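Local coordinates for protein tryptophan halogenase (Shewanella frigidimarina, PDB 2PYX) that probably acts as a flavin-dependent halogenase of the monooxygenase type, binding FAD and a tryptophan-like substrate, at residues A340-N345 and R392-Y397; I404-K409 and P433-A438. All coordinates share one frame; numbering follows the deposited sequence. Where two conformers were deposited one is given.

Overall arrangement
Both contacts use the long helix 383-413, at different points along it. In contact 1 its residues 392-397 meet the edge strand 343-344 of the sheet in the Rossmann-type part of the fold, which is predicted to bind FAD. In contact 2 its residues 404-409 meet the start of helix 434-443. The two centres lie 20 Å apart, and the nearest atoms about 7 Å apart, so they do not touch. Neither contains a predicted site residue. In contact 1 the side chain of Cys342 is about 12 Å from that of Ala18, predicted to bind FAD. In contact 2 the side chain of Lys409 is about 10 Å from that of Glu361, predicted to bind tryptophan.

Contact 1 of 2, residues A340-N345 and R392-Y397; sequences AKCWQN and RVNERY
The backbone of 340-345 comes nearest helix residues 392-397 at Lys341 and Asn394, whose CA atoms are 5.6 Å apart. The carboxamide of Asn394 carries the polar part of the contact. Its CG is anti to its carbonyl carbon (chi1 -75°), and the amide reaches the backbone of Cys342 and Trp343. OD1 of Asn394 takes the N-H of Trp343 at 3.0 Å, in the carbonyl plane and on a lone pair. The N-H of Cys342 reaches the same oxygen in a weak, bent bond. On the other branch, ND2 of Asn394 gives an almost straight bond of 2.9 Å to O of Trp343 (N-H...O angle 177°). Bonds at both ends of the amide fix its rotation and show which end is the oxygen. With an alanine in place of Asn394, the N-H and C=O of Trp343 and the weakly bonded N-H of Cys342 would probably lose these partners, and with them this polar link between strand and helix. The chain of Lys341 crosses the amide at a slant, with CE 3.5 Å from Asn394 ND2, and its NZ bonds OE1 of Gln344.

The rest of the contact is largely apolar. CB of Cys342 sits over one face of the Tyr397 ring in a CH-pi contact, 3.8 Å from the centroid. SG of Cys342 approaches that ring obliquely, a sulfur-aromatic contact, and also touches Val393 CG1. This methyl lies in the plane of the Trp343 indole, at its edge, 4.0 Å from CE3. The hydroxyl of Tyr397 bonds the backbone O of Arg339. Strand 343-344 is an outermost strand of a six-stranded mixed sheet in a Rossmann-type fold, joined at its edge to a helix by an asparagine side chain that pairs with strand backbone.

Contact 2 of 2, residues I404-K409 and P433-A438; sequences IIDFLK and PDSLQA
This is a helix-to-helix contact, in which helix 383-413 meets the first turn of helix 434-443, with Pro433 at the N-cap position. The short axes pass 9.6 Å apart and cross at -54°. Asp406 and Leu436 have the nearest CA atoms. With chi1 at -75°, CG of Asp406 stands beside the backbone N and opposite the carbonyl carbon, which swings the carboxylate toward helix 434-443. Ser435 OG donates to Asp406 OD2 in a short bond of 2.6 Å, on the syn lone pair of that oxygen. The other oxygen, OD1, lies against the ring of Pro433, 3.3 Å from CB. The carboxylate sits by the first turn of helix 434-443, where the helix dipole would probably favour its negative charge. Leu436 slides past Asp406 in the opposite direction: its CD2 touches Asp406 O and reaches Lys409 CG at 3.6 Å. Lys409 and Leu436 cross at about a right angle. The chain of Lys409 bends at chi2 (60°), and its amine turns away to bond Val250 O, Ser431 OG and His426 ND1. On the flank, CG2 of Ile405 meets Pro433 CG at 4.3 Å. Helix 248-251 borders the same side: its Val250 touches both Ile405 and Pro433. Elsewhere on helix 383-413, Phe407 packs on helix 462-471.

Contact 1 of 2, residues A340-N345 and R392-Y397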
ATOM      1  N   ALA A 340      -4.771  -5.949  17.832  1.00 10.61           N
ATOM      2  CA  ALA A 340      -4.368  -7.351  17.929  1.00 10.97           C
ATOM      3  C   ALA A 340      -5.162  -8.293  16.984  1.00 11.52           C
ATOM      4  O   ALA A 340      -4.652  -9.339  16.578  1.00 11.76           O
ATOM      5  CB  ALA A 340      -4.504  -7.805  19.371  1.00 12.73           C
ATOM      6  N   LYS A 341      -6.424  -7.934  16.737  1.00 10.64           N
ATOM      7  CA  LYS A 341      -7.323  -8.618  15.818  1.00 10.31           C
ATOM      8  C   LYS A 341      -7.968  -7.543  14.944  1.00  9.01           C
ATOM      9  O   LYS A 341      -8.133  -6.417  15.418  1.00 10.86           O
ATOM     10  CB  LYS A 341      -8.444  -9.310  16.632  1.00 12.67           C
ATOM     11  CG  LYS A 341      -8.029 -10.484  17.457  1.00 15.61           C
ATOM     12  CD  LYS A 341      -8.986 -10.806  18.577  1.00 21.35           C
ATOM     13  CE  LYS A 341     -10.082 -11.661  18.158  1.00 27.25           C
ATOM     14  NZ  LYS A 341     -10.798 -12.179  19.390  1.00 17.83           N
ATOM     15  N   CYS A 342      -8.369  -7.863  13.723  1.00  9.13           N
ATOM     16  CA  CYS A 342      -9.234  -6.960  12.932  1.00  9.15           C
ATOM     17  C   CYS A 342     -10.726  -7.290  13.056  1.00  8.61           C
ATOM     18  O   CYS A 342     -11.542  -6.466  12.654  1.00 10.94           O
ATOM     19  CB  CYS A 342      -8.896  -6.937  11.447  1.00  8.88           C
ATOM     20  SG  CYS A 342      -9.202  -8.445  10.534  1.00 11.40           S
ATOM     21  N   TRP A 343     -11.078  -8.442  13.609  1.00  9.43           N
ATOM     22  CA  TRP A 343     -12.462  -8.907  13.625  1.00  8.25           C
ATOM     23  C   TRP A 343     -12.792  -9.437  15.034  1.00  9.16           C
ATOM     24  O   TRP A 343     -12.172 -10.376  15.500  1.00 10.40           O
ATOM     25  CB  TRP A 343     -12.670  -9.993  12.578  1.00  7.84           C
ATOM     26  CG  TRP A 343     -14.080 -10.395  12.287  1.00  8.37           C
ATOM     27  CD1 TRP A 343     -15.170 -10.282  13.101  1.00 10.08           C
ATOM     28  CD2 TRP A 343     -14.527 -11.015  11.071  1.00  7.36           C
ATOM     29  NE1 TRP A 343     -16.295 -10.791  12.446  1.00 11.68           N
ATOM     30  CE2 TRP A 343     -15.927 -11.251  11.211  1.00 10.27           C
ATOM     31  CE3 TRP A 343     -13.883 -11.410   9.884  1.00 10.23           C
ATOM     32  CZ2 TRP A 343     -16.667 -11.837  10.214  1.00  9.51           C
ATOM     33  CZ3 TRP A 343     -14.617 -11.979   8.892  1.00  9.16           C
ATOM     34  CH2 TRP A 343     -16.009 -12.198   9.064  1.00  8.93           C
ATOM     35  N   GLN A 344     -13.699  -8.748  15.727  1.00  9.87           N
ATOM     36  CA  GLN A 344     -14.107  -9.121  17.084  1.00 10.10           C
ATOM     37  C   GLN A 344     -15.633  -9.126  17.092  1.00  9.51           C
ATOM     38  O   GLN A 344     -16.256  -8.156  16.662  1.00 10.42           O
ATOM     39  CB  GLN A 344     -13.578  -8.082  18.090  1.00  9.78           C
ATOM     40  CG  GLN A 344     -13.972  -8.339  19.540  1.00 10.85           C
ATOM     41  CD  GLN A 344     -13.364  -9.621  20.060  1.00 12.71           C
ATOM     42  OE1 GLN A 344     -12.131  -9.805  20.066  1.00 15.56           O
ATOM     43  NE2 GLN A 344     -14.223 -10.541  20.501  1.00 15.20           N
ATOM     44  N   ASN A 345     -16.216 -10.196  17.620  1.00  9.37           N
ATOM     45  CA  ASN A 345     -17.650 -10.384  17.579  1.00  9.62           C
ATOM     46  C   ASN A 345     -18.082 -10.197  16.111  1.00 10.13           C
ATOM     47  O   ASN A 345     -17.578 -10.898  15.211  1.00 11.32           O
ATOM     48  CB  ASN A 345     -18.325  -9.435  18.579  1.00 10.70           C
ATOM     49  CG  ASN A 345     -18.099  -9.837  20.016  1.00 14.91           C
ATOM     50  OD1 ASN A 345     -17.016  -9.640  20.567  1.00 16.80           O
ATOM     51  ND2 ASN A 345     -19.111 -10.447  20.620  1.00 16.31           N
ATOM     52  N   ARG A 392      -9.883 -17.379  11.348  1.00  8.77           N
ATOM     53  CA  ARG A 392      -8.891 -17.604  10.293  1.00  9.51           C
ATOM     54  C   ARG A 392      -8.524 -16.286   9.587  1.00  9.30           C
ATOM     55  O   ARG A 392      -7.373 -16.081   9.180  1.00 10.81           O
ATOM     56  CB  ARG A 392      -9.327 -18.714   9.331  1.00 12.99           C
ATOM     57  CG  ARG A 392     -10.498 -18.374   8.434  1.00 10.18           C
ATOM     58  CD  ARG A 392     -11.072 -19.717   7.901  1.00 11.75           C
ATOM     59  NE  ARG A 392     -12.068 -19.551   6.870  1.00 11.69           N
ATOM     60  CZ  ARG A 392     -12.764 -20.540   6.334  1.00 14.46           C
ATOM     61  NH1 ARG A 392     -12.629 -21.759   6.813  1.00 13.21           N
ATOM     62  NH2 ARG A 392     -13.629 -20.278   5.356  1.00 16.39           N
ATOM     63  N   VAL A 393      -9.479 -15.370   9.483  1.00  9.48           N
ATOM     64  CA  VAL A 393      -9.179 -14.041   8.957  1.00  7.91           C
ATOM     65  C   VAL A 393      -8.220 -13.313   9.894  1.00  9.03           C
ATOM     66  O   VAL A 393      -7.253 -12.651   9.417  1.00  9.65           O
ATOM     67  CB  VAL A 393     -10.465 -13.218   8.696  1.00  9.98           C
ATOM     68  CG1 VAL A 393     -10.178 -11.740   8.413  1.00 10.55           C
ATOM     69  CG2 VAL A 393     -11.217 -13.825   7.565  1.00 10.44           C
ATOM     70  N   ASN A 394      -8.466 -13.391  11.194  1.00  9.31           N
ATOM     71  CA  ASN A 394      -7.525 -12.781  12.149  1.00  7.61           C
ATOM     72  C   ASN A 394      -6.139 -13.382  12.084  1.00  8.05           C
ATOM     73  O   ASN A 394      -5.160 -12.662  12.228  1.00  9.35           O
ATOM     74  CB  ASN A 394      -8.030 -12.830  13.609  1.00  8.34           C
ATOM     75  CG  ASN A 394      -9.136 -11.832  13.891  1.00  8.80           C
ATOM     76  OD1 ASN A 394      -9.089 -10.675  13.428  1.00  9.32           O
ATOM     77  ND2 ASN A 394     -10.120 -12.234  14.694  1.00  9.91           N
ATOM     78  N   GLU A 395      -6.026 -14.680  11.888  1.00  7.55           N
ATOM     79  CA  GLU A 395      -4.718 -15.299  11.815  0.50  8.64           C
ATOM     80  C   GLU A 395      -3.978 -14.742  10.599  1.00  8.61           C
ATOM     81  O   GLU A 395      -2.785 -14.386  10.676  1.00  8.65           O
ATOM     82  CB  GLU A 395      -4.868 -16.803  11.718  0.50 10.73           C
ATOM     83  CG  GLU A 395      -3.581 -17.517  11.466  0.50  9.03           C
ATOM     84  CD  GLU A 395      -3.759 -18.991  11.561  0.50 16.62           C
ATOM     85  OE1 GLU A 395      -4.379 -19.551  10.648  0.50 18.71           O
ATOM     86  OE2 GLU A 395      -3.300 -19.580  12.557  0.50 23.49           O
ATOM     87  N   ARG A 396      -4.663 -14.642   9.458  1.00  7.53           N
ATOM     88  CA  ARG A 396      -4.015 -14.129   8.239  1.00  8.15           C
ATOM     89  C   ARG A 396      -3.652 -12.663   8.411  1.00  7.11           C
ATOM     90  O   ARG A 396      -2.556 -12.238   7.999  1.00  8.20           O
ATOM     91  CB  ARG A 396      -4.894 -14.297   6.979  1.00  8.30           C
ATOM     92  CG  ARG A 396      -4.243 -13.883   5.683  1.00  9.30           C
ATOM     93  CD  ARG A 396      -3.012 -14.684   5.278  1.00 11.66           C
ATOM     94  NE  ARG A 396      -3.306 -16.116   5.099  1.00 11.54           N
ATOM     95  CZ  ARG A 396      -4.005 -16.642   4.096  1.00 11.26           C
ATOM     96  NH1 ARG A 396      -4.515 -15.913   3.147  1.00 11.44           N
ATOM     97  NH2 ARG A 396      -4.198 -17.951   4.055  1.00 15.67           N
ATOM     98  N   TYR A 397      -4.545 -11.899   9.022  1.00  8.03           N
ATOM     99  CA  TYR A 397      -4.284 -10.481   9.345  1.00  6.82           C
ATOM    100  C   TYR A 397      -3.031 -10.315  10.188  1.00  8.31           C
ATOM    101  O   TYR A 397      -2.162  -9.450   9.896  1.00  9.23           O
ATOM    102  CB  TYR A 397      -5.503  -9.926  10.045  1.00  8.29           C
ATOM    103  CG  TYR A 397      -5.326  -8.691  10.854  1.00  7.42           C
ATOM    104  CD1 TYR A 397      -5.504  -7.437  10.286  1.00  8.03           C
ATOM    105  CD2 TYR A 397      -5.032  -8.754  12.200  1.00  8.78           C
ATOM    106  CE1 TYR A 397      -5.371  -6.254  11.060  1.00  8.32           C
ATOM    107  CE2 TYR A 397      -4.903  -7.603  12.969  1.00  9.19           C
ATOM    108  CZ  TYR A 397      -5.035  -6.349  12.384  1.00  7.98           C
ATOM    109  OH  TYR A 397      -4.942  -5.171  13.133  1.00 10.46           O
TER

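Contact 2 of 2, residues I404-K409 and P433-A438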
ATOM      1  N   ILE A 404       4.519  -7.041   7.338  1.00  7.22           N
ATOM      2  CA  ILE A 404       4.676  -5.614   7.023  1.00  7.78           C
ATOM      3  C   ILE A 404       5.753  -5.040   7.941  1.00  7.88           C
ATOM      4  O   ILE A 404       6.663  -4.350   7.506  1.00  8.16           O
ATOM      5  CB  ILE A 404       3.337  -4.877   7.215  1.00  7.83           C
ATOM      6  CG1 ILE A 404       2.377  -5.205   6.081  1.00 11.03           C
ATOM      7  CG2 ILE A 404       3.585  -3.387   7.331  1.00 10.42           C
ATOM      8  CD1 ILE A 404       0.964  -4.919   6.392  1.00 11.48           C
ATOM      9  N   ILE A 405       5.674  -5.313   9.239  1.00  7.46           N
ATOM     10  CA  ILE A 405       6.622  -4.726  10.166  1.00  7.89           C
ATOM     11  C   ILE A 405       8.049  -5.195   9.824  1.00  8.42           C
ATOM     12  O   ILE A 405       9.021  -4.415   9.774  1.00  8.95           O
ATOM     13  CB  ILE A 405       6.263  -4.990  11.624  1.00  9.18           C
ATOM     14  CG1 ILE A 405       4.906  -4.375  11.979  1.00  8.55           C
ATOM     15  CG2 ILE A 405       7.373  -4.434  12.555  1.00 11.04           C
ATOM     16  CD1 ILE A 405       4.823  -2.898  11.717  1.00 11.40           C
ATOM     17  N   ASP A 406       8.178  -6.484   9.552  1.00  7.53           N
ATOM     18  CA  ASP A 406       9.488  -7.036   9.280  1.00  7.04           C
ATOM     19  C   ASP A 406      10.036  -6.494   7.959  1.00  8.51           C
ATOM     20  O   ASP A 406      11.225  -6.178   7.845  1.00  8.94           O
ATOM     21  CB  ASP A 406       9.429  -8.574   9.185  1.00  6.29           C
ATOM     22  CG  ASP A 406       9.283  -9.241  10.528  1.00 10.15           C
ATOM     23  OD1 ASP A 406       9.266  -8.564  11.589  1.00 13.14           O
ATOM     24  OD2 ASP A 406       9.192 -10.517  10.508  1.00 16.42           O
ATOM     25  N   PHE A 407       9.179  -6.415   6.948  1.00  6.17           N
ATOM     26  CA  PHE A 407       9.616  -5.944   5.632  1.00  7.35           C
ATOM     27  C   PHE A 407      10.051  -4.477   5.713  1.00  8.03           C
ATOM     28  O   PHE A 407      11.093  -4.093   5.174  1.00  8.05           O
ATOM     29  CB  PHE A 407       8.536  -6.150   4.557  1.00  8.53           C
ATOM     30  CG  PHE A 407       8.985  -5.750   3.172  1.00  7.69           C
ATOM     31  CD1 PHE A 407      10.183  -6.203   2.655  1.00  7.82           C
ATOM     32  CD2 PHE A 407       8.216  -4.897   2.400  1.00  9.01           C
ATOM     33  CE1 PHE A 407      10.595  -5.836   1.362  1.00  8.69           C
ATOM     34  CE2 PHE A 407       8.609  -4.544   1.115  1.00  8.45           C
ATOM     35  CZ  PHE A 407       9.799  -5.010   0.607  1.00  9.05           C
ATOM     36  N   LEU A 408       9.241  -3.647   6.366  1.00  6.87           N
ATOM     37  CA  LEU A 408       9.627  -2.236   6.539  1.00  7.00           C
ATOM     38  C   LEU A 408      10.909  -2.122   7.322  1.00  7.35           C
ATOM     39  O   LEU A 408      11.828  -1.427   6.927  1.00  8.05           O
ATOM     40  CB  LEU A 408       8.517  -1.459   7.214  1.00  6.69           C
ATOM     41  CG  LEU A 408       7.453  -0.904   6.265  1.00  8.53           C
ATOM     42  CD1 LEU A 408       6.817  -1.939   5.342  1.00 10.55           C
ATOM     43  CD2 LEU A 408       6.389  -0.135   7.048  1.00  8.29           C
ATOM     44  N   LYS A 409      11.001  -2.843   8.440  1.00  7.37           N
ATOM     45  CA  LYS A 409      12.212  -2.769   9.272  1.00  7.13           C
ATOM     46  C   LYS A 409      13.463  -3.182   8.498  1.00  7.72           C
ATOM     47  O   LYS A 409      14.549  -2.609   8.700  1.00  8.42           O
ATOM     48  CB  LYS A 409      12.045  -3.635  10.509  1.00  7.22           C
ATOM     49  CG  LYS A 409      13.249  -3.625  11.462  1.00  8.39           C
ATOM     50  CD  LYS A 409      13.554  -2.180  12.000  1.00  9.16           C
ATOM     51  CE  LYS A 409      14.652  -2.235  13.046  1.00  9.82           C
ATOM     52  NZ  LYS A 409      14.723  -0.995  13.924  1.00  7.44           N
ATOM     53  N   PRO A 433      12.512  -7.261  15.244  1.00  8.25           N
ATOM     54  CA  PRO A 433      11.690  -8.428  15.612  1.00 10.11           C
ATOM     55  C   PRO A 433      12.439  -9.754  15.535  1.00  9.49           C
ATOM     56  O   PRO A 433      13.247  -9.926  14.649  1.00  9.31           O
ATOM     57  CB  PRO A 433      10.522  -8.345  14.654  1.00 11.66           C
ATOM     58  CG  PRO A 433      10.426  -6.888  14.284  1.00 10.92           C
ATOM     59  CD  PRO A 433      11.837  -6.422  14.250  1.00  9.94           C
ATOM     60  N   ASP A 434      12.146 -10.673  16.447  1.00 11.79           N
ATOM     61  CA  ASP A 434      12.828 -11.941  16.424  1.00  9.81           C
ATOM     62  C   ASP A 434      12.648 -12.637  15.084  1.00  9.57           C
ATOM     63  O   ASP A 434      13.573 -13.293  14.611  1.00 10.94           O
ATOM     64  CB  ASP A 434      12.256 -12.871  17.500  1.00 13.36           C
ATOM     65  CG  ASP A 434      12.556 -12.428  18.889  1.00 17.97           C
ATOM     66  OD1 ASP A 434      13.482 -11.620  19.116  1.00 23.29           O
ATOM     67  OD2 ASP A 434      11.853 -12.977  19.786  1.00 24.99           O
ATOM     68  N   SER A 435      11.458 -12.544  14.491  1.00  9.99           N
ATOM     69  CA  SER A 435      11.218 -13.187  13.195  1.00  9.84           C
ATOM     70  C   SER A 435      12.176 -12.651  12.126  1.00 10.37           C
ATOM     71  O   SER A 435      12.741 -13.413  11.297  1.00 12.40           O
ATOM     72  CB  SER A 435       9.754 -12.983  12.782  1.00 12.26           C
ATOM     73  OG  SER A 435       9.413 -11.608  12.900  1.00 11.46           O
ATOM     74  N   LEU A 436      12.401 -11.342  12.142  1.00  9.01           N
ATOM     75  CA  LEU A 436      13.327 -10.727  11.176  1.00  8.84           C
ATOM     76  C   LEU A 436      14.763 -11.067  11.514  1.00  8.11           C
ATOM     77  O   LEU A 436      15.583 -11.292  10.614  1.00  9.48           O
ATOM     78  CB  LEU A 436      13.160  -9.212  11.148  1.00  7.96           C
ATOM     79  CG  LEU A 436      14.044  -8.463  10.135  1.00 10.64           C
ATOM     80  CD1 LEU A 436      13.874  -8.931   8.686  1.00  9.92           C
ATOM     81  CD2 LEU A 436      13.767  -6.983  10.208  1.00 10.80           C
ATOM     82  N   GLN A 437      15.115 -11.094  12.794  1.00  7.57           N
ATOM     83  CA  GLN A 437      16.481 -11.498  13.172  1.00 10.49           C
ATOM     84  C   GLN A 437      16.800 -12.884  12.590  1.00 10.31           C
ATOM     85  O   GLN A 437      17.907 -13.125  12.118  1.00 10.09           O
ATOM     86  CB  GLN A 437      16.636 -11.518  14.685  1.00 12.32           C
ATOM     87  CG  GLN A 437      16.674 -10.159  15.366  1.00 15.03           C
ATOM     88  CD  GLN A 437      16.924 -10.228  16.876  1.00 19.45           C
ATOM     89  OE1 GLN A 437      17.677 -11.081  17.354  1.00 24.80           O
ATOM     90  NE2 GLN A 437      16.305  -9.328  17.624  1.00 18.64           N
ATOM     91  N   ALA A 438      15.827 -13.791  12.653  1.00  9.16           N
ATOM     92  CA  ALA A 438      16.057 -15.139  12.128  1.00  9.53           C
ATOM     93  C   ALA A 438      16.320 -15.109  10.638  1.00  8.74           C
ATOM     94  O   ALA A 438      17.194 -15.818  10.106  1.00  9.86           O
ATOM     95  CB  ALA A 438      14.908 -16.061  12.452  1.00 11.23           C
TER